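Local structure of acetylene hydratase (Pelobacter acetylenicus, 2E7Z) at residues 141-146 with 382-387; 416-421 with 689-694; 581-586 with 595-600; 645-650 with 654-659. The protein catalyses the hydration of acetylene to acetaldehyde, using a tungsten bis(molybdopterin guanine dinucleotide) cofactor and a [4Fe-4S] cluster. All blocks are in the same frame, centred on the assembly; numbering follows the deposited sequence.

How the contacts relate
Contacts 2 and 3 each reach one of the two molybdopterin guanine dinucleotides that carry the tungsten. Contact 2 binds the pterin end of one; contact 3 meets the guanosine end of the other. Their centres lie 22 Å apart. Contact 4 is a hairpin that touches both. It meets contact 2 where Leu-693 O and Lys-655 N come within 2.8 Å, a probable hydrogen bond. It meets contact 3 where Leu-598 CD2 packs on Thr-649 CG2 at 4.1 Å, and both contacts reach the same mixed sheet. Contact 1 stands apart, its centre 25 to 34 Å from those of the others. Its Met-384 side chain lies about 9 Å from that of Asp-10, the active-site residue.

Contact 1: residues 141-146 with 382-387; sequences NTAGVH and HNMGAF
Ala-143 packs against Asn-383 and Met-384 in a small, buried helix-to-loop contact. The helix is 140-150, and the loop runs between helices 369-376 and 391-400. One methyl group makes the contact on the helix side. Ala-143 CB points at the loop and meets the backbone O of Asn-383 at 3.4 Å. The same CB lies 3.9 Å from Met-384 CG. The loop reverses sharply here. Met-384 has phi 71° and psi -74°, and Gly-385 N makes a weak hydrogen bond back to Asn-383 O at 2.9 Å. This is a classic gamma turn. The Met-384 side chain sets out toward the helix. Its CG stands opposite the carbonyl carbon (chi1 -46°), which lays it beside the alanine methyl. Bends at the next two torsions then carry SD and CE away. The Met-384 side chain is about 11 Å from the tungsten and about 4 Å from a bound methylpentanediol, probably from the crystallisation liquor. The Asn-383 amide is held elsewhere: OD1 accepts from Tyr-153 N, and ND2 donates to Glu-470 O. The meeting of helix and loop is thus van der Waals packing without directional bonds. Polar anchoring of the loop comes from outside the contact, including these partners and Arg-120.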
# COMPACT_ATOMS: atom_id res chain seq x y z
N ASN A 141 -3.48 1.39 -6.15
CA ASN A 141 -3.29 1.45 -7.60
C ASN A 141 -3.65 0.09 -8.22
O ASN A 141 -4.34 0.03 -9.26
CB ASN A 141 -1.83 1.82 -7.91
CG ASN A 141 -0.88 0.75 -7.49
OD1 ASN A 141 -0.74 0.49 -6.29
ND2 ASN A 141 -0.27 0.06 -8.46
N THR A 142 -3.20 -0.99 -7.59
CA THR A 142 -3.40 -2.33 -8.16
C THR A 142 -4.87 -2.59 -8.33
O THR A 142 -5.30 -3.13 -9.34
CB THR A 142 -2.84 -3.42 -7.22
OG1 THR A 142 -1.72 -2.93 -6.46
CG2 THR A 142 -2.44 -4.65 -8.02
N ALA A 143 -5.67 -2.22 -7.34
CA ALA A 143 -7.10 -2.41 -7.43
C ALA A 143 -7.69 -1.67 -8.63
O ALA A 143 -8.56 -2.21 -9.30
CB ALA A 143 -7.79 -2.01 -6.12
N GLY A 144 -7.22 -0.46 -8.92
CA GLY A 144 -7.68 0.25 -10.13
C GLY A 144 -7.42 -0.54 -11.41
O GLY A 144 -8.29 -0.65 -12.28
N VAL A 145 -6.21 -1.08 -11.52
CA VAL A 145 -5.84 -1.86 -12.70
C VAL A 145 -6.67 -3.15 -12.78
O VAL A 145 -7.17 -3.52 -13.85
CB VAL A 145 -4.34 -2.17 -12.75
CG1 VAL A 145 -4.02 -3.00 -14.00
CG2 VAL A 145 -3.51 -0.89 -12.79
N HIS A 146 -6.83 -3.82 -11.64
CA HIS A 146 -7.68 -5.02 -11.62
C HIS A 146 -9.10 -4.69 -12.02
O HIS A 146 -9.76 -5.45 -12.72
CB HIS A 146 -7.73 -5.63 -10.22
CG HIS A 146 -6.52 -6.44 -9.86
ND1 HIS A 146 -6.61 -7.62 -9.16
CD2 HIS A 146 -5.20 -6.20 -10.04
CE1 HIS A 146 -5.40 -8.09 -8.94
NE2 HIS A 146 -4.52 -7.25 -9.47
N HIS A 382 -15.57 1.36 -3.50
CA HIS A 382 -14.29 1.80 -2.93
C HIS A 382 -13.48 0.53 -2.70
O HIS A 382 -13.38 0.05 -1.57
CB HIS A 382 -14.52 2.56 -1.64
CG HIS A 382 -13.27 3.15 -1.07
ND1 HIS A 382 -12.51 2.48 -0.13
CD2 HIS A 382 -12.66 4.33 -1.29
CE1 HIS A 382 -11.49 3.25 0.22
NE2 HIS A 382 -11.55 4.37 -0.48
N ASN A 383 -12.91 -0.01 -3.77
CA ASN A 383 -12.20 -1.28 -3.70
C ASN A 383 -10.77 -1.09 -3.21
O ASN A 383 -9.90 -0.58 -3.94
CB ASN A 383 -12.28 -1.91 -5.09
CG ASN A 383 -11.84 -3.38 -5.16
OD1 ASN A 383 -11.60 -3.87 -6.26
ND2 ASN A 383 -11.74 -4.09 -4.04
N MET A 384 -10.55 -1.49 -1.95
CA MET A 384 -9.27 -1.37 -1.21
C MET A 384 -9.00 0.10 -0.87
O MET A 384 -9.21 0.49 0.28
CB MET A 384 -8.09 -2.03 -1.97
CG MET A 384 -8.38 -3.45 -2.53
SD MET A 384 -9.07 -4.63 -1.34
CE MET A 384 -7.53 -5.18 -0.54
N GLY A 385 -8.61 0.90 -1.87
CA GLY A 385 -8.45 2.36 -1.71
C GLY A 385 -8.77 2.92 -3.07
O GLY A 385 -8.26 2.39 -4.06
N ALA A 386 -9.65 3.91 -3.16
CA ALA A 386 -10.15 4.33 -4.46
C ALA A 386 -10.57 5.77 -4.48
O ALA A 386 -10.85 6.39 -3.44
CB ALA A 386 -11.34 3.44 -4.89
N PHE A 387 -10.64 6.28 -5.70
CA PHE A 387 -11.10 7.65 -5.99
C PHE A 387 -10.12 8.59 -5.31
O PHE A 387 -10.42 9.28 -4.32
CB PHE A 387 -12.56 7.88 -5.58
CG PHE A 387 -13.46 6.71 -5.91
CD1 PHE A 387 -13.55 6.25 -7.22
CD2 PHE A 387 -14.22 6.07 -4.95
CE1 PHE A 387 -14.34 5.16 -7.55
CE2 PHE A 387 -15.06 4.98 -5.29
CZ PHE A 387 -15.10 4.54 -6.60

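Contact 2: residues 416-421 with 689-694; sequences ALMGYA and SGAMLH. With MGD (2-amino-5,6-dimercapto-7-methyl-3,7,8a,9-tetrahydro-8-oxa-1,3,9,10-tetraaza-anthracen-4-one guanosine dinucleotide), chain E.
Met-418 and Leu-417 reach toward Ala-691 from one loop, and the small alanine methyl takes both. Met-418 comes with its sulfur first. SD sits 3.6 Å from Ala-691 CB, and Met-418 CG lies 4.1 Å from that methyl. The chain is extended at chi2 (171°) but bent at chi3 (48°). That bend turns CE aside, and the thioether sulfur rather than the terminal methyl makes the touch. Leu-417 uses one branch only. Its CD2 approaches Ala-691 CB at 4.3 Å and also borders Met-692 SD at 4.5 Å. The Met-692 side chain sets out alongside the contact, and its bends bring the sulfur nearer the leucine. All of this is apolar packing. The same loop grips the cofactor with its backbone. Gly-419 O accepts from the pterin N22 of MGD at 2.9 Å, and Tyr-420 O accepts from its amino N19 at 2.8 Å. Both bonds are nearly straight. The contact therefore lies directly behind a pterin-binding turn. That turn joins strand 408-412 to helix 423-431, whose Gln-423 and Leu-427 also touch Met-692. On the other segment, Gly-690 occupies the N-cap position of the short helix 691-694, and His-694 ND1 bonds to Lys-655 O of strand 653-660.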
# COMPACT_ATOMS: atom_id res chain seq x y z
N ALA A 416 3.23 11.19 6.21
CA ALA A 416 3.12 11.64 4.83
C ALA A 416 4.38 12.28 4.26
O ALA A 416 4.71 12.08 3.08
CB ALA A 416 1.90 12.58 4.65
N LEU A 417 5.12 13.03 5.07
CA LEU A 417 6.37 13.61 4.60
C LEU A 417 7.24 12.54 3.92
O LEU A 417 7.93 12.82 2.94
CB LEU A 417 7.13 14.27 5.77
CG LEU A 417 8.50 14.79 5.40
CD1 LEU A 417 8.44 15.96 4.43
CD2 LEU A 417 9.22 15.19 6.70
N MET A 418 7.25 11.34 4.50
CA MET A 418 8.18 10.29 4.11
C MET A 418 7.54 9.15 3.33
O MET A 418 8.21 8.15 3.03
CB MET A 418 8.85 9.70 5.38
CG MET A 418 9.89 10.63 6.04
SD MET A 418 10.49 10.08 7.66
CE MET A 418 10.89 8.33 7.42
N GLY A 419 6.25 9.31 2.99
CA GLY A 419 5.44 8.17 2.55
C GLY A 419 5.18 8.13 1.06
O GLY A 419 4.41 7.28 0.58
N TYR A 420 5.80 9.04 0.31
CA TYR A 420 5.58 9.13 -1.14
C TYR A 420 6.95 9.23 -1.83
O TYR A 420 7.87 8.53 -1.45
CB TYR A 420 4.60 10.27 -1.48
CG TYR A 420 3.26 10.11 -0.80
CD1 TYR A 420 3.03 10.61 0.50
CD2 TYR A 420 2.21 9.42 -1.44
CE1 TYR A 420 1.80 10.45 1.14
CE2 TYR A 420 0.96 9.28 -0.81
CZ TYR A 420 0.77 9.80 0.47
OH TYR A 420 -0.44 9.63 1.05
N ALA A 421 7.06 10.03 -2.89
CA ALA A 421 8.34 10.34 -3.49
C ALA A 421 8.68 11.81 -3.18
O ALA A 421 8.01 12.45 -2.36
CB ALA A 421 8.30 10.08 -4.99
N SER A 689 14.37 15.05 12.75
CA SER A 689 14.83 13.83 13.41
C SER A 689 15.35 12.83 12.38
O SER A 689 15.09 11.63 12.47
CB SER A 689 13.74 13.22 14.30
OG SER A 689 13.25 14.17 15.23
N GLY A 690 16.12 13.34 11.42
CA GLY A 690 16.77 12.49 10.44
C GLY A 690 15.97 12.12 9.20
O GLY A 690 16.52 11.50 8.30
N ALA A 691 14.70 12.51 9.15
CA ALA A 691 13.89 12.24 7.97
C ALA A 691 14.56 12.71 6.68
O ALA A 691 14.58 11.97 5.69
CB ALA A 691 12.57 12.96 8.12
N MET A 692 15.10 13.93 6.71
CA MET A 692 15.68 14.55 5.51
C MET A 692 17.04 13.98 5.16
O MET A 692 17.56 14.26 4.09
CB MET A 692 15.78 16.08 5.68
CG MET A 692 14.43 16.80 6.03
SD MET A 692 13.07 16.54 4.86
CE MET A 692 13.70 17.45 3.43
N LEU A 693 17.59 13.16 6.05
CA LEU A 693 18.92 12.55 5.88
C LEU A 693 18.84 11.07 5.52
O LEU A 693 19.72 10.56 4.83
CB LEU A 693 19.76 12.73 7.15
CG LEU A 693 20.30 14.14 7.41
CD1 LEU A 693 21.01 14.16 8.76
CD2 LEU A 693 21.24 14.59 6.29
N HIS A 694 17.82 10.36 6.00
CA HIS A 694 17.84 8.90 5.90
C HIS A 694 16.67 8.23 5.19
O HIS A 694 16.69 7.00 5.09
CB HIS A 694 18.00 8.26 7.30
CG HIS A 694 19.12 8.83 8.09
ND1 HIS A 694 20.44 8.66 7.73
CD2 HIS A 694 19.12 9.54 9.24
CE1 HIS A 694 21.21 9.27 8.62
NE2 HIS A 694 20.44 9.80 9.55
PB MGD E . 4.16 5.25 7.41
O1B MGD E . 4.48 6.23 6.30
O2B MGD E . 5.26 4.68 8.23
O3B MGD E . 3.35 3.99 6.85
O3A MGD E . 2.39 3.75 4.54
PA MGD E . 1.94 3.87 6.08
O1A MGD E . 1.33 2.60 6.59
O2A MGD E . 1.17 5.16 6.17
O5' MGD E . 3.11 6.01 8.37
C5' MGD E . 2.31 5.24 9.26
C4' MGD E . 2.07 6.12 10.47
O4' MGD E . 1.03 5.50 11.24
C3' MGD E . 3.25 6.17 11.44
O3' MGD E . 3.62 7.54 11.65
C2' MGD E . 2.78 5.49 12.74
O2' MGD E . 3.30 6.04 13.97
C1' MGD E . 1.29 5.69 12.64
N9 MGD E . 0.45 4.70 13.32
C8 MGD E . 0.65 3.36 13.39
N7 MGD E . -0.39 2.75 14.00
C5 MGD E . -1.30 3.71 14.26
C6 MGD E . -2.61 3.78 14.87
O6 MGD E . -3.18 2.76 15.30
N1 MGD E . -3.18 5.00 14.91
C2 MGD E . -2.61 6.13 14.53
N2 MGD E . -3.31 7.30 14.63
N3 MGD E . -1.40 6.14 13.96
C4 MGD E . -0.74 4.98 13.81
C10 MGD E . 2.72 2.45 4.05
C11 MGD E . 2.75 2.55 2.54
O11 MGD E . 3.86 3.38 2.23
C12 MGD E . 2.91 1.18 1.93
S12 MGD E . 1.82 -0.05 2.39
C13 MGD E . 3.85 0.94 1.00
S13 MGD E . 4.15 -0.61 0.38
C14 MGD E . 4.73 2.02 0.44
N15 MGD E . 6.11 1.89 0.88
C16 MGD E . 6.92 2.91 0.49
C17 MGD E . 8.35 2.77 0.19
O17 MGD E . 8.91 1.65 0.26
N18 MGD E . 9.02 3.87 -0.19
C19 MGD E . 8.45 5.10 -0.29
N19 MGD E . 9.18 6.17 -0.66
N20 MGD E . 7.16 5.30 -0.00
C21 MGD E . 6.38 4.28 0.36
N22 MGD E . 5.08 4.49 0.61
C23 MGD E . 4.16 3.40 0.84

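Contact 3: residues 581-586 with 595-600; sequences LQTEIS and PLILFA. With MGD (2-amino-5,6-dimercapto-7-methyl-3,7,8a,9-tetrahydro-8-oxa-1,3,9,10-tetraaza-anthracen-4-one guanosine dinucleotide), chain F.
Glu-584 lays a carboxylate oxygen against aliphatic carbon: its OE1 lies 3.9 Å from Ile-597 CG1. The loop that carries it is folded by an ST motif at Thr-583. Thr-583 OG1 accepts from Ser-586 N at 3.2 Å, and from Ile-585 N as an ST turn. Ser-586 OG answers by accepting from Thr-583 N at 2.9 Å. OG1 lies between the backbone N and the carbonyl carbon (chi1 75°), where it faces those amides; it is also hydrogen-bonded to Glu-579. Ile-597 belongs to strand 596-600 of the mixed sheet in the dinucleotide-binding domain. Its CD1 abuts the backbone of the turn, 3.8 Å from Thr-583 CA, and comes nearly as close to Thr-583 CB. Two residues on, the strand reaches the cofactor. Phe-599 is a known cofactor-binding residue. One face of its ring takes the C8 corner of the MGD guanine, with the ribose beside its rim, and Tyr-215 also meets this ring. An alanine at Phe-599 is likely to open a gap at the guanine C8 and the ribose C2', leaving the nucleoside freer to shift. The guanine carbon C8 sits off-centre over the ring, 3.2 Å from Phe-599 CE1, while the ribose C2' is 3.3 Å from Phe-599 CZ.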
# COMPACT_ATOMS: atom_id res chain seq x y z
N LEU A 581 13.75 5.24 -18.20
CA LEU A 581 14.56 6.29 -18.83
C LEU A 581 15.91 6.57 -18.17
O LEU A 581 16.71 7.33 -18.71
CB LEU A 581 13.71 7.56 -19.01
CG LEU A 581 12.45 7.37 -19.88
CD1 LEU A 581 11.60 8.64 -19.94
CD2 LEU A 581 12.81 6.89 -21.29
N GLN A 582 16.16 5.92 -17.03
CA GLN A 582 17.42 6.00 -16.30
C GLN A 582 17.98 4.62 -15.97
O GLN A 582 17.96 4.18 -14.81
CB GLN A 582 17.27 6.79 -14.99
CG GLN A 582 17.61 8.22 -15.12
CD GLN A 582 17.90 8.92 -13.79
OE1 GLN A 582 18.01 10.14 -13.75
NE2 GLN A 582 18.01 8.15 -12.71
N THR A 583 18.51 3.95 -16.98
CA THR A 583 19.20 2.70 -16.76
C THR A 583 20.45 2.68 -17.61
O THR A 583 20.73 3.63 -18.36
CB THR A 583 18.33 1.47 -17.12
OG1 THR A 583 18.24 1.33 -18.55
CG2 THR A 583 16.92 1.59 -16.52
N GLU A 584 21.20 1.59 -17.51
CA GLU A 584 22.41 1.43 -18.32
C GLU A 584 22.07 1.20 -19.79
O GLU A 584 22.92 1.47 -20.66
CB GLU A 584 23.29 0.32 -17.75
CG GLU A 584 23.84 0.65 -16.36
CD GLU A 584 24.45 -0.54 -15.64
OE1 GLU A 584 23.74 -1.17 -14.81
OE2 GLU A 584 25.64 -0.84 -15.92
N ILE A 585 20.85 0.75 -20.08
CA ILE A 585 20.37 0.56 -21.46
C ILE A 585 19.92 1.89 -22.07
O ILE A 585 20.31 2.23 -23.19
CB ILE A 585 19.22 -0.50 -21.54
CG1 ILE A 585 19.67 -1.86 -20.98
CG2 ILE A 585 18.63 -0.59 -22.96
CD1 ILE A 585 20.87 -2.51 -21.69
N SER A 586 19.12 2.65 -21.33
CA SER A 586 18.55 3.87 -21.87
C SER A 586 19.51 5.05 -21.78
O SER A 586 19.40 6.00 -22.56
CB SER A 586 17.26 4.20 -21.12
OG SER A 586 17.50 4.26 -19.73
N PRO A 595 26.66 4.65 -11.55
CA PRO A 595 26.81 3.30 -12.10
C PRO A 595 25.86 2.24 -11.54
O PRO A 595 25.79 1.13 -12.09
CB PRO A 595 28.26 2.94 -11.76
CG PRO A 595 28.60 3.74 -10.58
CD PRO A 595 27.71 4.97 -10.57
N LEU A 596 25.14 2.57 -10.46
CA LEU A 596 24.33 1.57 -9.74
C LEU A 596 22.86 1.69 -10.08
O LEU A 596 22.34 2.78 -10.12
CB LEU A 596 24.50 1.74 -8.23
CG LEU A 596 25.93 1.71 -7.68
CD1 LEU A 596 25.99 2.26 -6.26
CD2 LEU A 596 26.52 0.30 -7.74
N ILE A 597 22.20 0.56 -10.33
CA ILE A 597 20.73 0.54 -10.47
C ILE A 597 20.11 0.49 -9.07
O ILE A 597 20.50 -0.33 -8.24
CB ILE A 597 20.26 -0.64 -11.38
CG1 ILE A 597 20.52 -0.31 -12.86
CG2 ILE A 597 18.80 -1.01 -11.13
CD1 ILE A 597 19.64 0.80 -13.46
N LEU A 598 19.16 1.40 -8.81
CA LEU A 598 18.57 1.54 -7.48
C LEU A 598 17.36 0.65 -7.23
O LEU A 598 16.48 0.52 -8.07
CB LEU A 598 18.10 2.98 -7.29
CG LEU A 598 17.55 3.37 -5.91
CD1 LEU A 598 18.69 3.47 -4.91
CD2 LEU A 598 16.79 4.69 -6.02
N PHE A 599 17.35 0.10 -6.02
CA PHE A 599 16.19 -0.56 -5.44
C PHE A 599 15.90 0.12 -4.08
O PHE A 599 16.69 -0.00 -3.17
CB PHE A 599 16.53 -2.07 -5.29
CG PHE A 599 15.71 -2.80 -4.25
CD1 PHE A 599 14.36 -2.50 -4.06
CD2 PHE A 599 16.29 -3.84 -3.50
CE1 PHE A 599 13.62 -3.17 -3.11
CE2 PHE A 599 15.54 -4.51 -2.54
CZ PHE A 599 14.19 -4.17 -2.36
N ALA A 600 14.78 0.84 -3.96
CA ALA A 600 14.36 1.39 -2.66
C ALA A 600 13.33 0.47 -2.04
O ALA A 600 12.29 0.22 -2.64
CB ALA A 600 13.76 2.79 -2.85
PB MGD F . 10.74 -5.91 0.29
O1B MGD F . 11.14 -6.63 1.55
O2B MGD F . 10.89 -4.42 0.24
O3B MGD F . 9.20 -6.22 -0.06
O3A MGD F . 7.11 -7.10 0.96
PA MGD F . 8.36 -7.58 0.08
O1A MGD F . 7.86 -7.86 -1.31
O2A MGD F . 9.06 -8.69 0.84
O5' MGD F . 11.56 -6.55 -0.94
C5' MGD F . 11.51 -7.96 -1.06
C4' MGD F . 12.28 -8.38 -2.30
O4' MGD F . 11.80 -7.65 -3.44
C3' MGD F . 13.77 -8.08 -2.17
O3' MGD F . 14.48 -9.31 -2.06
C2' MGD F . 14.12 -7.34 -3.44
O2' MGD F . 15.32 -7.79 -4.06
C1' MGD F . 12.91 -7.62 -4.31
N9 MGD F . 12.75 -6.66 -5.42
C8 MGD F . 13.03 -5.35 -5.43
N7 MGD F . 12.75 -4.78 -6.63
C5 MGD F . 12.29 -5.78 -7.43
C6 MGD F . 11.82 -5.91 -8.82
O6 MGD F . 11.81 -4.92 -9.59
N1 MGD F . 11.41 -7.12 -9.23
C2 MGD F . 11.42 -8.21 -8.44
N2 MGD F . 10.97 -9.39 -8.94
N3 MGD F . 11.84 -8.16 -7.15
C4 MGD F . 12.28 -7.00 -6.62
C10 MGD F . 6.45 -5.84 0.83
C11 MGD F . 5.46 -5.85 2.00
O11 MGD F . 6.16 -6.17 3.21
C12 MGD F . 4.70 -4.55 2.15
S12 MGD F . 4.24 -3.65 0.79
C13 MGD F . 4.36 -4.08 3.36
S13 MGD F . 3.35 -2.72 3.58
C14 MGD F . 4.88 -4.72 4.61
N15 MGD F . 6.03 -3.97 5.12
C16 MGD F . 6.78 -4.56 6.07
C17 MGD F . 7.71 -3.82 6.95
O17 MGD F . 7.85 -2.58 6.85
N18 MGD F . 8.40 -4.53 7.86
C19 MGD F . 8.30 -5.87 7.99
N19 MGD F . 9.03 -6.48 8.94
N20 MGD F . 7.47 -6.61 7.22
C21 MGD F . 6.72 -6.03 6.26
N22 MGD F . 5.91 -6.76 5.48
C23 MGD F . 5.28 -6.17 4.32

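Contact 4: residues 645-650 with 654-659; sequences IWVETT and LKLLLK
Ile-645 and Val-647 pair with Leu-656 and Leu-654 through four backbone hydrogen bonds, the main tie between two antiparallel strands. Ile-645 N donates to Leu-656 O at 2.8 Å, and Leu-656 N returns the bond to Ile-645 O at 2.9 Å. Val-647 and Leu-654 form the second such pair, with Val-647 N to Leu-654 O at 2.9 Å. Trp-646 and Lys-655 are the non-hydrogen-bonded pair between them. Here CA-H...O contacts fill in: Lys-655 CA approaches Ile-645 O, and Trp-646 CA approaches Leu-654 O, each at 3.4 Å.

The apolar contacts lie on the face of Ile-645, Val-647, Leu-654 and Leu-656. Val-647 CB meets Leu-654 CD2 at 3.8 Å, and its CG2 branch reaches Leu-656 CD1. Ile-669 and Ile-671 of strand 668-671 pack on this face too.

The other face carries a CH-pi contact. Lys-655 CB sits over the six-membered ring of Trp-646, 4.0 Å from its centroid and 24° off the normal. Trp-646 CG is anti to the carbonyl carbon (chi1 -67°), which swings the indole across the neighbouring strand. The lysine chain extends onward to a cation-pi contact with Trp-644, while Arg-653 makes one with Trp-646. A serine in place of Trp-646 would probably leave Lys-655 CB uncovered and Arg-653 without its aromatic partner.

The strands run at 129° to each other, a strongly twisted pair. They form a beta hairpin in the mixed sheet of the molybdopterin dinucleotide-binding domain, consistent with the double-psi beta-barrel of this family.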
# COMPACT_ATOMS: atom_id res chain seq x y z
N ILE A 645 28.02 6.04 4.11
CA ILE A 645 28.12 6.50 2.74
C ILE A 645 26.94 7.41 2.41
O ILE A 645 25.93 7.40 3.11
CB ILE A 645 28.15 5.32 1.72
CG1 ILE A 645 26.90 4.44 1.82
CG2 ILE A 645 29.39 4.43 1.92
CD1 ILE A 645 26.70 3.55 0.60
N TRP A 646 27.08 8.20 1.34
CA TRP A 646 25.92 8.80 0.70
C TRP A 646 25.52 7.94 -0.49
O TRP A 646 26.37 7.41 -1.22
CB TRP A 646 26.26 10.21 0.20
CG TRP A 646 26.52 11.21 1.27
CD1 TRP A 646 27.75 11.69 1.67
CD2 TRP A 646 25.54 11.89 2.06
NE1 TRP A 646 27.59 12.63 2.67
CE2 TRP A 646 26.24 12.77 2.92
CE3 TRP A 646 24.14 11.85 2.12
CZ2 TRP A 646 25.57 13.60 3.83
CZ3 TRP A 646 23.48 12.69 3.02
CH2 TRP A 646 24.20 13.55 3.87
N VAL A 647 24.22 7.80 -0.69
CA VAL A 647 23.72 7.20 -1.92
C VAL A 647 22.94 8.31 -2.60
O VAL A 647 22.04 8.91 -2.00
CB VAL A 647 22.84 5.97 -1.65
CG1 VAL A 647 22.30 5.40 -2.95
CG2 VAL A 647 23.66 4.91 -0.88
N GLU A 648 23.29 8.60 -3.85
CA GLU A 648 22.79 9.79 -4.52
C GLU A 648 22.26 9.43 -5.90
O GLU A 648 22.92 8.72 -6.68
CB GLU A 648 23.91 10.83 -4.63
CG GLU A 648 23.50 12.11 -5.36
CD GLU A 648 24.53 13.23 -5.30
OE1 GLU A 648 25.59 13.09 -4.67
OE2 GLU A 648 24.25 14.31 -5.89
N THR A 649 21.07 9.92 -6.22
CA THR A 649 20.51 9.86 -7.56
C THR A 649 20.57 11.27 -8.14
O THR A 649 20.98 12.23 -7.45
CB THR A 649 19.05 9.43 -7.50
OG1 THR A 649 18.30 10.45 -6.83
CG2 THR A 649 18.88 8.09 -6.79
N THR A 650 20.07 11.44 -9.36
CA THR A 650 19.96 12.78 -9.92
C THR A 650 19.01 13.67 -9.12
O THR A 650 19.09 14.90 -9.20
CB THR A 650 19.52 12.74 -11.38
OG1 THR A 650 18.26 12.05 -11.51
CG2 THR A 650 20.58 12.10 -12.28
N LEU A 654 20.76 10.33 0.28
CA LEU A 654 20.54 10.01 1.68
C LEU A 654 21.78 9.34 2.24
O LEU A 654 22.59 8.79 1.49
CB LEU A 654 19.33 9.10 1.90
CG LEU A 654 19.40 7.60 1.57
CD1 LEU A 654 18.08 6.92 1.94
CD2 LEU A 654 19.71 7.36 0.08
N LYS A 655 21.90 9.36 3.57
CA LYS A 655 23.08 8.88 4.28
C LYS A 655 22.78 7.53 4.89
O LYS A 655 21.77 7.37 5.59
CB LYS A 655 23.42 9.87 5.37
CG LYS A 655 24.65 9.47 6.20
CD LYS A 655 24.97 10.46 7.29
CE LYS A 655 26.16 9.99 8.11
NZ LYS A 655 26.52 10.93 9.22
N LEU A 656 23.66 6.56 4.64
CA LEU A 656 23.39 5.19 5.08
C LEU A 656 24.65 4.48 5.53
O LEU A 656 25.75 4.84 5.14
CB LEU A 656 22.77 4.40 3.94
CG LEU A 656 21.47 4.95 3.36
CD1 LEU A 656 21.14 4.23 2.08
CD2 LEU A 656 20.34 4.83 4.38
N LEU A 657 24.46 3.45 6.35
CA LEU A 657 25.56 2.56 6.72
C LEU A 657 25.62 1.42 5.71
O LEU A 657 24.68 0.68 5.56
CB LEU A 657 25.29 2.01 8.11
CG LEU A 657 26.38 1.12 8.71
CD1 LEU A 657 27.63 1.93 8.99
CD2 LEU A 657 25.83 0.50 9.97
N LEU A 658 26.77 1.42 5.06
CA LEU A 658 27.14 0.39 4.21
C LEU A 658 27.38 -0.81 5.07
O LEU A 658 28.12 -0.78 6.06
CB LEU A 658 28.41 0.77 3.48
CG LEU A 658 28.70 -0.19 2.35
CD1 LEU A 658 27.53 -0.28 1.37
CD2 LEU A 658 29.96 0.27 1.67
N LYS A 659 26.66 -1.86 4.73
CA LYS A 659 27.04 -3.18 5.16
C LYS A 659 27.20 -3.99 3.90
O LYS A 659 26.35 -3.98 3.03
CB LYS A 659 26.00 -3.77 6.09
CG LYS A 659 26.05 -3.13 7.47
CD LYS A 659 25.03 -3.67 8.46
CE LYS A 659 25.35 -3.17 9.86
NZ LYS A 659 24.74 -4.00 10.94